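Local atomic coordinates of lactose Operon Repressor (Escherichia coli, PDB entry 1JYE), a protein that represses transcription of the lactose operon by binding operator DNA, and belongs to the LacI family, whose core resembles the periplasmic sugar-binding proteins. Residues 134-139 against 145-150; 150-153 against 159-162; 187-190 against 194-197; 199-204 against 243-248; 277-282 against 324-329. The protein carries 1 engineered substitution. One frame throughout, in Å; residues are numbered along the deposited sequence.

Overall arrangement
Contacts 1 and 2 lie in the part of the core built round strands 63-68, 93-98, 122-125 and 145-147; contacts 3, 4 and 5 in that built round strands 182-186, 214-217, 241-244 and 269-271. Along the chain contact 2 begins where contact 1 ends, at Val150, centres 12 Å apart, and contacts 3, 4 and 5 follow in turn. Contacts 3 and 4 both use helix 192-207, with centres 9 Å apart, and Arg197 NH1 lies 2.7 Å from Ala245 O. Leu196 of contact 3 packs on Ser151 of contact 2, across the cleft between the lobes, where the effector probably binds, as in related repressors. Contact 5, centred about 34 Å from contact 1, reaches the second subunit.

Contact 1 of 5, residues 134-139 against 145-150; sequences IAVEAA and ALFLDV
The ring of Phe147 reaches from strand 145-147 to helix 130-139 and ends against two consecutive residues, Val136 and Glu137. Val136 touches it with CB and CG1; the methyl CG1 comes obliquely to CE2, at 3.9 Å, while CB lies near the plane of the ring, off its edge. CG1 is anti to the backbone N of Val136 (chi1 171°), which leaves the other branch, CG2, beside that nitrogen. Glu137 meets the far end of the same ring with its backbone and the root of its side chain: N is 3.8 Å from Phe147 CZ, near the ring plane, and CB is 3.9 Å from that same CZ. Helix and strand are successive elements of the beta-alpha-beta unit formed by strand 122-125, helix 130-139 and strand 145-147, a right-handed crossover in Rossmann-like folds such as this, and the phenylalanine is long enough to span the gap between the helix and the sheet. Val136 also packs on Val104, Cys107 and Val111 of helix 104-115, so a compact branched residue suits this buried place. Glu137 is amphipathic here: its CB touches the end of the ring, whereas the extended chain carries the carboxylate past it to a water. That water donates to Glu137 OE2 at 2.6 Å and to Ala145 O at 2.8 Å, bridging helix and strand.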
# COMPACT_ATOMS: atom_id res chain seq x y z
N ILE A 134 17.71 -16.22 -14.70
CA ILE A 134 18.37 -17.51 -14.82
C ILE A 134 19.49 -17.60 -13.79
O ILE A 134 19.71 -18.64 -13.17
CB ILE A 134 18.94 -17.70 -16.24
CG1 ILE A 134 17.79 -17.89 -17.24
CG2 ILE A 134 19.88 -18.91 -16.28
CD1 ILE A 134 18.22 -17.92 -18.69
N ALA A 135 20.20 -16.49 -13.60
CA ALA A 135 21.29 -16.43 -12.63
C ALA A 135 20.77 -16.63 -11.21
O ALA A 135 21.38 -17.34 -10.41
CB ALA A 135 22.02 -15.10 -12.75
N VAL A 136 19.65 -15.99 -10.89
CA VAL A 136 19.07 -16.13 -9.56
C VAL A 136 18.61 -17.57 -9.34
O VAL A 136 18.80 -18.14 -8.26
CB VAL A 136 17.88 -15.17 -9.37
CG1 VAL A 136 17.16 -15.48 -8.06
CG2 VAL A 136 18.38 -13.74 -9.36
N GLU A 137 18.01 -18.18 -10.37
CA GLU A 137 17.55 -19.55 -10.24
C GLU A 137 18.72 -20.48 -9.93
O GLU A 137 18.61 -21.40 -9.13
CB GLU A 137 16.86 -20.01 -11.53
CG GLU A 137 16.30 -21.42 -11.45
CD GLU A 137 15.84 -21.94 -12.80
OE1 GLU A 137 16.67 -22.01 -13.73
OE2 GLU A 137 14.65 -22.30 -12.93
N ALA A 138 19.85 -20.23 -10.58
CA ALA A 138 21.04 -21.05 -10.37
C ALA A 138 21.51 -20.93 -8.92
O ALA A 138 22.01 -21.89 -8.34
CB ALA A 138 22.15 -20.62 -11.32
N ALA A 139 21.33 -19.75 -8.34
CA ALA A 139 21.75 -19.50 -6.96
C ALA A 139 20.85 -20.15 -5.91
O ALA A 139 21.20 -20.20 -4.74
CB ALA A 139 21.84 -18.00 -6.72
N ALA A 145 12.24 -22.77 -7.01
CA ALA A 145 12.10 -21.32 -7.06
C ALA A 145 11.04 -20.91 -8.07
O ALA A 145 11.03 -21.38 -9.21
CB ALA A 145 13.43 -20.68 -7.41
N LEU A 146 10.16 -20.01 -7.65
CA LEU A 146 9.08 -19.52 -8.50
C LEU A 146 9.19 -18.00 -8.63
O LEU A 146 9.25 -17.30 -7.62
CB LEU A 146 7.73 -19.91 -7.87
CG LEU A 146 6.45 -19.57 -8.62
CD1 LEU A 146 6.38 -20.36 -9.93
CD2 LEU A 146 5.26 -19.91 -7.74
N PHE A 147 9.23 -17.51 -9.86
CA PHE A 147 9.37 -16.08 -10.12
C PHE A 147 8.05 -15.41 -10.47
O PHE A 147 7.28 -15.93 -11.28
CB PHE A 147 10.38 -15.85 -11.26
CG PHE A 147 11.77 -16.32 -10.95
CD1 PHE A 147 12.07 -17.68 -10.91
CD2 PHE A 147 12.79 -15.41 -10.69
CE1 PHE A 147 13.37 -18.12 -10.62
CE2 PHE A 147 14.09 -15.83 -10.40
CZ PHE A 147 14.38 -17.20 -10.37
N LEU A 148 7.80 -14.24 -9.89
CA LEU A 148 6.56 -13.51 -10.13
C LEU A 148 6.72 -12.19 -10.88
O LEU A 148 5.73 -11.52 -11.17
CB LEU A 148 5.85 -13.25 -8.80
CG LEU A 148 5.63 -14.46 -7.89
CD1 LEU A 148 4.84 -14.04 -6.64
CD2 LEU A 148 4.88 -15.55 -8.65
N ASP A 149 7.95 -11.81 -11.20
CA ASP A 149 8.18 -10.54 -11.91
C ASP A 149 9.28 -10.73 -12.95
O ASP A 149 10.40 -10.25 -12.79
CB ASP A 149 8.59 -9.45 -10.92
CG ASP A 149 8.41 -8.05 -11.49
OD1 ASP A 149 8.19 -7.92 -12.72
OD2 ASP A 149 8.50 -7.08 -10.71
N VAL A 150 8.93 -11.43 -14.02
CA VAL A 150 9.85 -11.72 -15.11
C VAL A 150 9.06 -11.75 -16.41
O VAL A 150 7.85 -11.54 -16.43
CB VAL A 150 10.49 -13.11 -14.92
CG1 VAL A 150 11.41 -13.11 -13.72
CG2 VAL A 150 9.40 -14.17 -14.74
O HOH W 1 12.52 -21.53 -11.58

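Contact 2 of 5, residues 150-153 against 159-162; sequences VSDQ and IIFS
Ser151 OG accepts the backbone N-H of Gln153 at 3.1 Å, in a nearly straight bond (164°), and so fixes the turn that carries Asp152 past the strand. Ile160 meets the turn from the side away from the serine hydroxyl. Its terminal methyl CD1 reaches Val150 O at 3.3 Å, the backbone N of Asp152 at 3.5 Å and the CB of Asp152 at 3.6 Å. Ile160 CG1 stands between the backbone N and the carbonyl carbon (chi1 69°), and the extension beyond it carries CD1 to the backbone of the loop; the other branch, CG2, meets Val150 CG2 at 4.1 Å, the two side chains crossing at about a right angle. A beta-branched isoleucine suits the place because its two arms embrace the Val150 carbonyl, CD1 going on to Asp152 and CG2 to the valine side chain. The price is a buried Asp152 N that has no hydrogen-bonding partner, with a methyl lying against it. The aspartate side chain does have a partner: Asp152 OD1 is hydrogen-bonded to His163. Strand 158-161 is hydrogen-bonded to strand 316-324 and, through Ile159, to Phe147, and the serine bond within the loop that leads into it marks an ST turn.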
# COMPACT_ATOMS: atom_id res chain seq x y z
N VAL A 150 8.93 -11.43 -14.02
CA VAL A 150 9.85 -11.72 -15.11
C VAL A 150 9.06 -11.75 -16.41
O VAL A 150 7.85 -11.54 -16.43
CB VAL A 150 10.49 -13.11 -14.92
CG1 VAL A 150 11.41 -13.11 -13.72
CG2 VAL A 150 9.40 -14.17 -14.74
N SER A 151 9.77 -11.99 -17.51
CA SER A 151 9.13 -12.11 -18.81
C SER A 151 8.63 -13.55 -18.85
O SER A 151 9.24 -14.42 -18.24
CB SER A 151 10.14 -11.90 -19.94
OG SER A 151 9.61 -12.37 -21.16
N ASP A 152 7.55 -13.80 -19.57
CA ASP A 152 7.03 -15.16 -19.66
C ASP A 152 7.86 -16.01 -20.63
O ASP A 152 7.58 -17.20 -20.81
CB ASP A 152 5.56 -15.15 -20.06
CG ASP A 152 5.28 -14.31 -21.29
OD1 ASP A 152 5.69 -13.13 -21.31
OD2 ASP A 152 4.64 -14.82 -22.23
N GLN A 153 8.87 -15.40 -21.23
CA GLN A 153 9.73 -16.11 -22.17
C GLN A 153 10.96 -16.71 -21.49
O GLN A 153 11.62 -17.59 -22.05
CB GLN A 153 10.19 -15.16 -23.28
CG GLN A 153 9.07 -14.65 -24.17
CD GLN A 153 8.30 -15.77 -24.84
OE1 GLN A 153 8.90 -16.64 -25.48
NE2 GLN A 153 6.98 -15.75 -24.71
N ILE A 159 4.91 -17.17 -12.73
CA ILE A 159 3.50 -16.84 -12.86
C ILE A 159 3.48 -15.33 -13.00
O ILE A 159 3.93 -14.62 -12.10
CB ILE A 159 2.66 -17.20 -11.62
CG1 ILE A 159 2.85 -18.67 -11.25
CG2 ILE A 159 1.19 -16.90 -11.91
CD1 ILE A 159 2.16 -19.06 -9.95
N ILE A 160 2.99 -14.84 -14.14
CA ILE A 160 2.91 -13.40 -14.32
C ILE A 160 1.59 -13.06 -15.00
O ILE A 160 0.91 -13.94 -15.53
CB ILE A 160 4.07 -12.83 -15.18
CG1 ILE A 160 3.94 -13.30 -16.63
CG2 ILE A 160 5.41 -13.25 -14.58
CD1 ILE A 160 4.91 -12.60 -17.57
N PHE A 161 1.23 -11.79 -14.96
CA PHE A 161 0.01 -11.33 -15.60
C PHE A 161 0.28 -11.13 -17.09
O PHE A 161 1.41 -10.85 -17.49
CB PHE A 161 -0.45 -10.02 -14.97
CG PHE A 161 -0.99 -10.17 -13.58
CD1 PHE A 161 -2.20 -10.83 -13.37
CD2 PHE A 161 -0.28 -9.69 -12.49
CE1 PHE A 161 -2.70 -11.00 -12.07
CE2 PHE A 161 -0.77 -9.85 -11.19
CZ PHE A 161 -1.98 -10.51 -10.99
N SER A 162 -0.76 -11.26 -17.90
CA SER A 162 -0.61 -11.08 -19.34
C SER A 162 -0.42 -9.61 -19.71
O SER A 162 -1.38 -8.85 -19.76
CB SER A 162 -1.83 -11.64 -20.07
OG SER A 162 -1.70 -11.42 -21.47

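Contact 3 of 5, residues 187-190 against 194-197; sequences GPLS and ARLR
Arg195 folds back over the loop before its own helix to donate from NH2 to Leu189 O, a bond of 2.9 Å and 161°. Its CG is anti to the carbonyl carbon, and a bend at chi3 (-62°) turns the chain round this oxygen, with CG and CD both close to it. The oxygen lies practically in the guanidinium plane, at the edge of the group, although NH2 stands 26° out of the carbonyl plane. Leu189 crosses the arginine at a slant, its CD2 methyl 4.2 Å from Arg195 CG. With a lysine in place of Arg195 the flat N-H edge is gone, and Leu189 O would probably be left without this firmly directed donor. Ala194 points at the loop, its CB 3.1 Å from Pro188 O and 3.5 Å from Gly187 C. Space is short enough that Gly187 suits its place: a CB there would come within about 3.1 Å of Ala194 CB. One water accepts from Gly187 N and donates to Ala194 O, tying the two backbones together. The result is a loop between strand 182-186 and helix 192-207, strapped to the helix's first turn, at the strand-to-helix connection characteristic of the alternating beta-alpha fold of periplasmic-binding-protein-like domains.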
# COMPACT_ATOMS: atom_id res chain seq x y z
N GLY A 187 6.45 3.10 -16.48
CA GLY A 187 6.98 2.91 -15.15
C GLY A 187 8.49 2.97 -15.29
O GLY A 187 8.99 3.14 -16.41
N PRO A 188 9.25 2.83 -14.20
CA PRO A 188 10.71 2.89 -14.29
C PRO A 188 11.24 1.75 -15.17
O PRO A 188 11.00 0.58 -14.89
CB PRO A 188 11.15 2.79 -12.83
CG PRO A 188 10.06 1.95 -12.21
CD PRO A 188 8.81 2.53 -12.83
N LEU A 189 11.96 2.10 -16.23
CA LEU A 189 12.45 1.08 -17.14
C LEU A 189 13.48 0.11 -16.57
O LEU A 189 13.90 -0.81 -17.26
CB LEU A 189 12.95 1.72 -18.44
CG LEU A 189 11.86 2.50 -19.18
CD1 LEU A 189 12.39 2.95 -20.53
CD2 LEU A 189 10.62 1.62 -19.37
N SER A 190 13.87 0.30 -15.32
CA SER A 190 14.81 -0.62 -14.69
C SER A 190 14.02 -1.88 -14.33
O SER A 190 14.59 -2.94 -14.07
CB SER A 190 15.40 0.01 -13.42
OG SER A 190 14.37 0.41 -12.54
N ALA A 194 7.69 -2.79 -16.13
CA ALA A 194 7.49 -1.50 -16.78
C ALA A 194 7.89 -1.59 -18.25
O ALA A 194 7.25 -1.00 -19.12
CB ALA A 194 8.32 -0.43 -16.09
N ARG A 195 8.96 -2.33 -18.52
CA ARG A 195 9.44 -2.48 -19.89
C ARG A 195 8.46 -3.26 -20.76
O ARG A 195 8.16 -2.84 -21.88
CB ARG A 195 10.81 -3.18 -19.91
CG ARG A 195 11.93 -2.36 -19.27
CD ARG A 195 13.31 -2.89 -19.66
NE ARG A 195 13.55 -4.25 -19.20
CZ ARG A 195 14.10 -4.57 -18.03
NH1 ARG A 195 14.28 -5.85 -17.71
NH2 ARG A 195 14.46 -3.62 -17.18
N LEU A 196 7.96 -4.38 -20.25
CA LEU A 196 7.00 -5.18 -21.00
C LEU A 196 5.74 -4.36 -21.30
O LEU A 196 5.17 -4.44 -22.39
CB LEU A 196 6.62 -6.44 -20.22
CG LEU A 196 7.72 -7.48 -20.04
CD1 LEU A 196 7.26 -8.55 -19.06
CD2 LEU A 196 8.08 -8.09 -21.40
N ARG A 197 5.33 -3.56 -20.32
CA ARG A 197 4.14 -2.72 -20.47
C ARG A 197 4.36 -1.65 -21.54
O ARG A 197 3.50 -1.45 -22.41
CB ARG A 197 3.81 -2.07 -19.12
CG ARG A 197 2.44 -1.39 -19.02
CD ARG A 197 2.06 -1.25 -17.54
NE ARG A 197 2.08 -2.57 -16.91
CZ ARG A 197 2.14 -2.80 -15.60
NH1 ARG A 197 2.19 -1.79 -14.73
NH2 ARG A 197 2.18 -4.05 -15.16
O HOH W 2 5.51 0.97 -18.41

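Contact 4 of 5, residues 199-204 against 243-248; sequences AGWHKY and LVANDQ
Trp201 carries the contact with its indole, which presents one face to Leu243 and its far edge to the backbone that follows. Trp201 CG is anti to its carbonyl carbon (chi1 -74°), sending the indole toward the strand. Over the face the interaction is CH-pi: Leu243 CB sits 4.0 Å from the centroid of the six-membered ring, 20° from the ring normal. The rest of the leucine continues along the same indole, with CD1 3.9 Å from Trp201 CD1 at the five-membered ring, as the two side chains run past each other in opposite directions. Both suit their places, the leucine being a flexible apolar chain and the indole a broad flat surface for it to lie on. At the edge the contact is van der Waals packing against peptide groups. Trp201 CH2 comes to 3.3 Å from Ala245 N and 3.4 Å from Val244 C, near the ring plane, and 4.0 Å from Ala245 CB; the small alanine side chain is consistent with so close an approach. An alanine in place of the tryptophan is likely to leave a gap beside Leu243 and take away the ring edge that packs on the 244-245 peptide. Around the pair, Thr167 of helix 163-177 and Leu184 of strand 182-186 also touch Trp201, while Leu174 touches Leu243, so the indole fills the space where helix 192-207 lies on strands 182-186 and 241-244.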
# COMPACT_ATOMS: atom_id res chain seq x y z
N ALA A 199 6.58 -1.69 -24.01
CA ALA A 199 6.74 -2.34 -25.31
C ALA A 199 5.37 -2.73 -25.86
O ALA A 199 5.12 -2.61 -27.07
CB ALA A 199 7.63 -3.57 -25.19
N GLY A 200 4.50 -3.19 -24.97
CA GLY A 200 3.16 -3.58 -25.37
C GLY A 200 2.35 -2.42 -25.90
O GLY A 200 1.68 -2.54 -26.92
N TRP A 201 2.39 -1.28 -25.20
CA TRP A 201 1.65 -0.12 -25.66
C TRP A 201 2.09 0.24 -27.07
O TRP A 201 1.26 0.50 -27.94
CB TRP A 201 1.87 1.10 -24.77
CG TRP A 201 1.18 1.02 -23.46
CD1 TRP A 201 0.01 0.36 -23.19
CD2 TRP A 201 1.56 1.68 -22.25
NE1 TRP A 201 -0.36 0.58 -21.88
CE2 TRP A 201 0.58 1.38 -21.28
CE3 TRP A 201 2.64 2.49 -21.89
CZ2 TRP A 201 0.64 1.88 -19.98
CZ3 TRP A 201 2.70 2.98 -20.59
CH2 TRP A 201 1.71 2.67 -19.65
N HIS A 202 3.40 0.27 -27.29
CA HIS A 202 3.92 0.61 -28.61
C HIS A 202 3.48 -0.38 -29.66
O HIS A 202 3.14 -0.00 -30.78
CB HIS A 202 5.45 0.70 -28.58
CG HIS A 202 5.96 2.00 -28.02
ND1 HIS A 202 5.73 3.21 -28.64
CD2 HIS A 202 6.68 2.27 -26.91
CE1 HIS A 202 6.29 4.17 -27.93
NE2 HIS A 202 6.88 3.63 -26.88
N LYS A 203 3.48 -1.66 -29.31
CA LYS A 203 3.07 -2.71 -30.24
C LYS A 203 1.64 -2.50 -30.72
O LYS A 203 1.37 -2.47 -31.92
CB LYS A 203 3.19 -4.09 -29.58
CG LYS A 203 2.64 -5.23 -30.43
CD LYS A 203 2.75 -6.56 -29.72
CE LYS A 203 2.04 -7.66 -30.48
NZ LYS A 203 2.14 -8.99 -29.80
N TYR A 204 0.71 -2.34 -29.79
CA TYR A 204 -0.68 -2.16 -30.17
C TYR A 204 -1.01 -0.80 -30.77
O TYR A 204 -1.90 -0.70 -31.62
CB TYR A 204 -1.58 -2.52 -28.98
CG TYR A 204 -1.47 -4.00 -28.68
CD1 TYR A 204 -2.03 -4.95 -29.54
CD2 TYR A 204 -0.71 -4.46 -27.60
CE1 TYR A 204 -1.83 -6.31 -29.34
CE2 TYR A 204 -0.50 -5.82 -27.39
CZ TYR A 204 -1.06 -6.74 -28.27
OH TYR A 204 -0.84 -8.09 -28.09
N LEU A 243 -1.98 6.81 -21.50
CA LEU A 243 -1.91 5.45 -21.00
C LEU A 243 -0.85 5.56 -19.91
O LEU A 243 0.29 5.95 -20.18
CB LEU A 243 -1.45 4.49 -22.10
CG LEU A 243 -2.54 4.12 -23.10
CD1 LEU A 243 -1.92 3.55 -24.37
CD2 LEU A 243 -3.50 3.12 -22.47
N VAL A 244 -1.22 5.26 -18.66
CA VAL A 244 -0.29 5.38 -17.54
C VAL A 244 0.03 4.00 -16.95
O VAL A 244 -0.86 3.16 -16.80
CB VAL A 244 -0.88 6.32 -16.47
CG1 VAL A 244 0.14 6.56 -15.36
CG2 VAL A 244 -1.27 7.64 -17.12
N ALA A 245 1.30 3.80 -16.59
CA ALA A 245 1.79 2.51 -16.10
C ALA A 245 1.19 1.93 -14.82
O ALA A 245 1.29 0.73 -14.60
CB ALA A 245 3.32 2.55 -16.00
N ASN A 246 0.61 2.77 -13.97
CA ASN A 246 -0.05 2.24 -12.79
C ASN A 246 -1.03 3.27 -12.26
O ASN A 246 -1.02 4.42 -12.69
CB ASN A 246 0.95 1.74 -11.72
CG ASN A 246 1.56 2.84 -10.87
OD1 ASN A 246 1.53 4.02 -11.22
ND2 ASN A 246 2.16 2.45 -9.74
N ASP A 247 -1.91 2.85 -11.36
CA ASP A 247 -2.93 3.75 -10.85
C ASP A 247 -2.39 4.94 -10.06
O ASP A 247 -2.94 6.03 -10.15
CB ASP A 247 -3.94 2.97 -10.01
CG ASP A 247 -4.76 2.00 -10.85
OD1 ASP A 247 -4.77 2.15 -12.10
OD2 ASP A 247 -5.41 1.11 -10.27
N GLN A 248 -1.33 4.73 -9.29
CA GLN A 248 -0.78 5.84 -8.52
C GLN A 248 -0.19 6.91 -9.43
O GLN A 248 -0.40 8.10 -9.19
CB GLN A 248 0.27 5.32 -7.54
CG GLN A 248 -0.36 4.59 -6.36
CD GLN A 248 0.64 3.73 -5.63
OE1 GLN A 248 1.06 2.69 -6.13
NE2 GLN A 248 1.03 4.16 -4.43

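Contact 5 of 5, residues 277-282 against 324-329; sequences EDSSCY and VKRKTT
Arg326 lays its guanidinium between two carbons, and this sandwich is the tight part of the contact. Ser280 CA covers one face, 3.8 Å from Arg326 CZ, and the methyl CG1 of Val324 covers the opposite one, 3.6 Å above the plane. Extended from CG to NE, the arginine chain carries its flat end across to the 3-10 turn at 279-280. There NH1 donates to Ser279 OG at 3.0 Å, a bent bond (132°) whose acceptor stands 33° out of the guanidinium plane; the better partner of NH1 is Leu286 O, and NH2 forms a salt bridge with Asp275. With polar groups at NH1 and NH2 and carbons over both faces, the place suits an arginine.

The two segments lie after strand 269-271 and at the end of strand 316-324, and they meet beside the 288-290 strand in the C-terminal lobe of the periplasmic-binding-protein-like core. Ser279 OG also bonds to Thr276 O, which settles the orientation of its hydroxyl, while Ser280 OG turns back to donate to Glu277 O at 3.1 Å, almost straight on to the carbonyl oxygen. Ser279 CA in turn lies over the face of the Tyr282 ring, 3.8 Å above its plane, inside the same turn.

Toward Ser280 CB the contact is looser, NH2 of Arg326 lying 3.9 Å from it. Lys325 and Lys327, both exposed, flank the arginine in sequence. The turn 277-282 also faces the second subunit, where Asp278 bonds Gln248 of that chain.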
# COMPACT_ATOMS: atom_id res chain seq x y z
N GLU A 277 -7.49 -0.65 -4.84
CA GLU A 277 -8.72 -0.40 -4.11
C GLU A 277 -9.06 1.09 -4.17
O GLU A 277 -10.22 1.46 -4.37
CB GLU A 277 -8.54 -0.86 -2.66
CG GLU A 277 -8.12 -2.31 -2.55
CD GLU A 277 -7.55 -2.67 -1.19
OE1 GLU A 277 -8.29 -2.54 -0.19
OE2 GLU A 277 -6.37 -3.07 -1.12
N ASP A 278 -8.05 1.93 -4.02
CA ASP A 278 -8.25 3.38 -4.05
C ASP A 278 -8.74 3.92 -5.39
O ASP A 278 -9.45 4.93 -5.42
CB ASP A 278 -6.94 4.12 -3.72
CG ASP A 278 -6.50 3.93 -2.28
OD1 ASP A 278 -5.37 4.37 -1.96
OD2 ASP A 278 -7.25 3.36 -1.47
N SER A 279 -8.37 3.27 -6.48
CA SER A 279 -8.74 3.76 -7.81
C SER A 279 -10.23 4.00 -8.04
O SER A 279 -10.60 4.86 -8.84
CB SER A 279 -8.18 2.84 -8.91
OG SER A 279 -8.83 1.58 -8.93
N SER A 280 -11.08 3.25 -7.35
CA SER A 280 -12.52 3.41 -7.51
C SER A 280 -12.99 4.72 -6.89
O SER A 280 -14.12 5.16 -7.14
CB SER A 280 -13.26 2.24 -6.85
OG SER A 280 -13.01 2.22 -5.46
N CYS A 281 -12.14 5.35 -6.09
CA CYS A 281 -12.51 6.60 -5.44
C CYS A 281 -11.68 7.80 -5.86
O CYS A 281 -11.68 8.83 -5.19
CB CYS A 281 -12.49 6.43 -3.92
SG CYS A 281 -13.87 5.43 -3.33
N TYR A 282 -10.94 7.68 -6.96
CA TYR A 282 -10.18 8.82 -7.45
C TYR A 282 -11.24 9.77 -7.98
O TYR A 282 -12.40 9.40 -8.14
CB TYR A 282 -9.23 8.41 -8.58
CG TYR A 282 -7.98 7.68 -8.13
CD1 TYR A 282 -7.70 7.51 -6.77
CD2 TYR A 282 -7.06 7.20 -9.06
CE1 TYR A 282 -6.53 6.88 -6.36
CE2 TYR A 282 -5.89 6.57 -8.66
CZ TYR A 282 -5.63 6.42 -7.31
OH TYR A 282 -4.46 5.81 -6.91
N VAL A 324 -11.29 -2.31 -16.59
CA VAL A 324 -12.32 -1.83 -15.68
C VAL A 324 -12.67 -0.42 -16.15
O VAL A 324 -11.89 0.51 -15.96
CB VAL A 324 -11.80 -1.78 -14.23
CG1 VAL A 324 -12.90 -1.26 -13.30
CG2 VAL A 324 -11.34 -3.16 -13.79
N LYS A 325 -13.82 -0.27 -16.78
CA LYS A 325 -14.24 1.02 -17.30
C LYS A 325 -14.89 1.87 -16.23
O LYS A 325 -15.88 1.46 -15.61
CB LYS A 325 -15.21 0.85 -18.46
CG LYS A 325 -14.62 0.14 -19.67
CD LYS A 325 -15.66 0.04 -20.79
CE LYS A 325 -15.12 -0.73 -21.99
NZ LYS A 325 -16.13 -0.82 -23.08
N ARG A 326 -14.34 3.06 -16.00
CA ARG A 326 -14.91 3.96 -15.02
C ARG A 326 -15.23 5.34 -15.61
O ARG A 326 -15.86 5.42 -16.67
CB ARG A 326 -14.00 4.07 -13.79
CG ARG A 326 -13.85 2.74 -13.05
CD ARG A 326 -13.51 2.95 -11.57
NE ARG A 326 -13.40 1.69 -10.84
CZ ARG A 326 -12.25 1.11 -10.51
NH1 ARG A 326 -11.09 1.67 -10.83
NH2 ARG A 326 -12.25 -0.03 -9.82
N LYS A 327 -14.77 6.41 -14.97
CA LYS A 327 -15.11 7.76 -15.43
C LYS A 327 -14.02 8.62 -16.05
O LYS A 327 -14.25 9.80 -16.32
CB LYS A 327 -15.71 8.54 -14.26
CG LYS A 327 -16.91 7.88 -13.60
CD LYS A 327 -18.10 7.84 -14.54
CE LYS A 327 -19.33 7.27 -13.85
NZ LYS A 327 -20.51 7.27 -14.75
N THR A 328 -12.84 8.05 -16.30
CA THR A 328 -11.75 8.84 -16.85
C THR A 328 -11.50 8.68 -18.35
O THR A 328 -10.51 9.21 -18.87
CB THR A 328 -10.44 8.54 -16.11
OG1 THR A 328 -10.16 7.14 -16.20
CG2 THR A 328 -10.56 8.94 -14.64
N THR A 329 -12.37 7.95 -19.03
CA THR A 329 -12.22 7.74 -20.47
C THR A 329 -13.50 8.05 -21.25
O THR A 329 -14.55 7.44 -21.02
CB THR A 329 -11.78 6.30 -20.79
OG1 THR A 329 -12.61 5.37 -20.09
CG2 THR A 329 -10.33 6.08 -20.38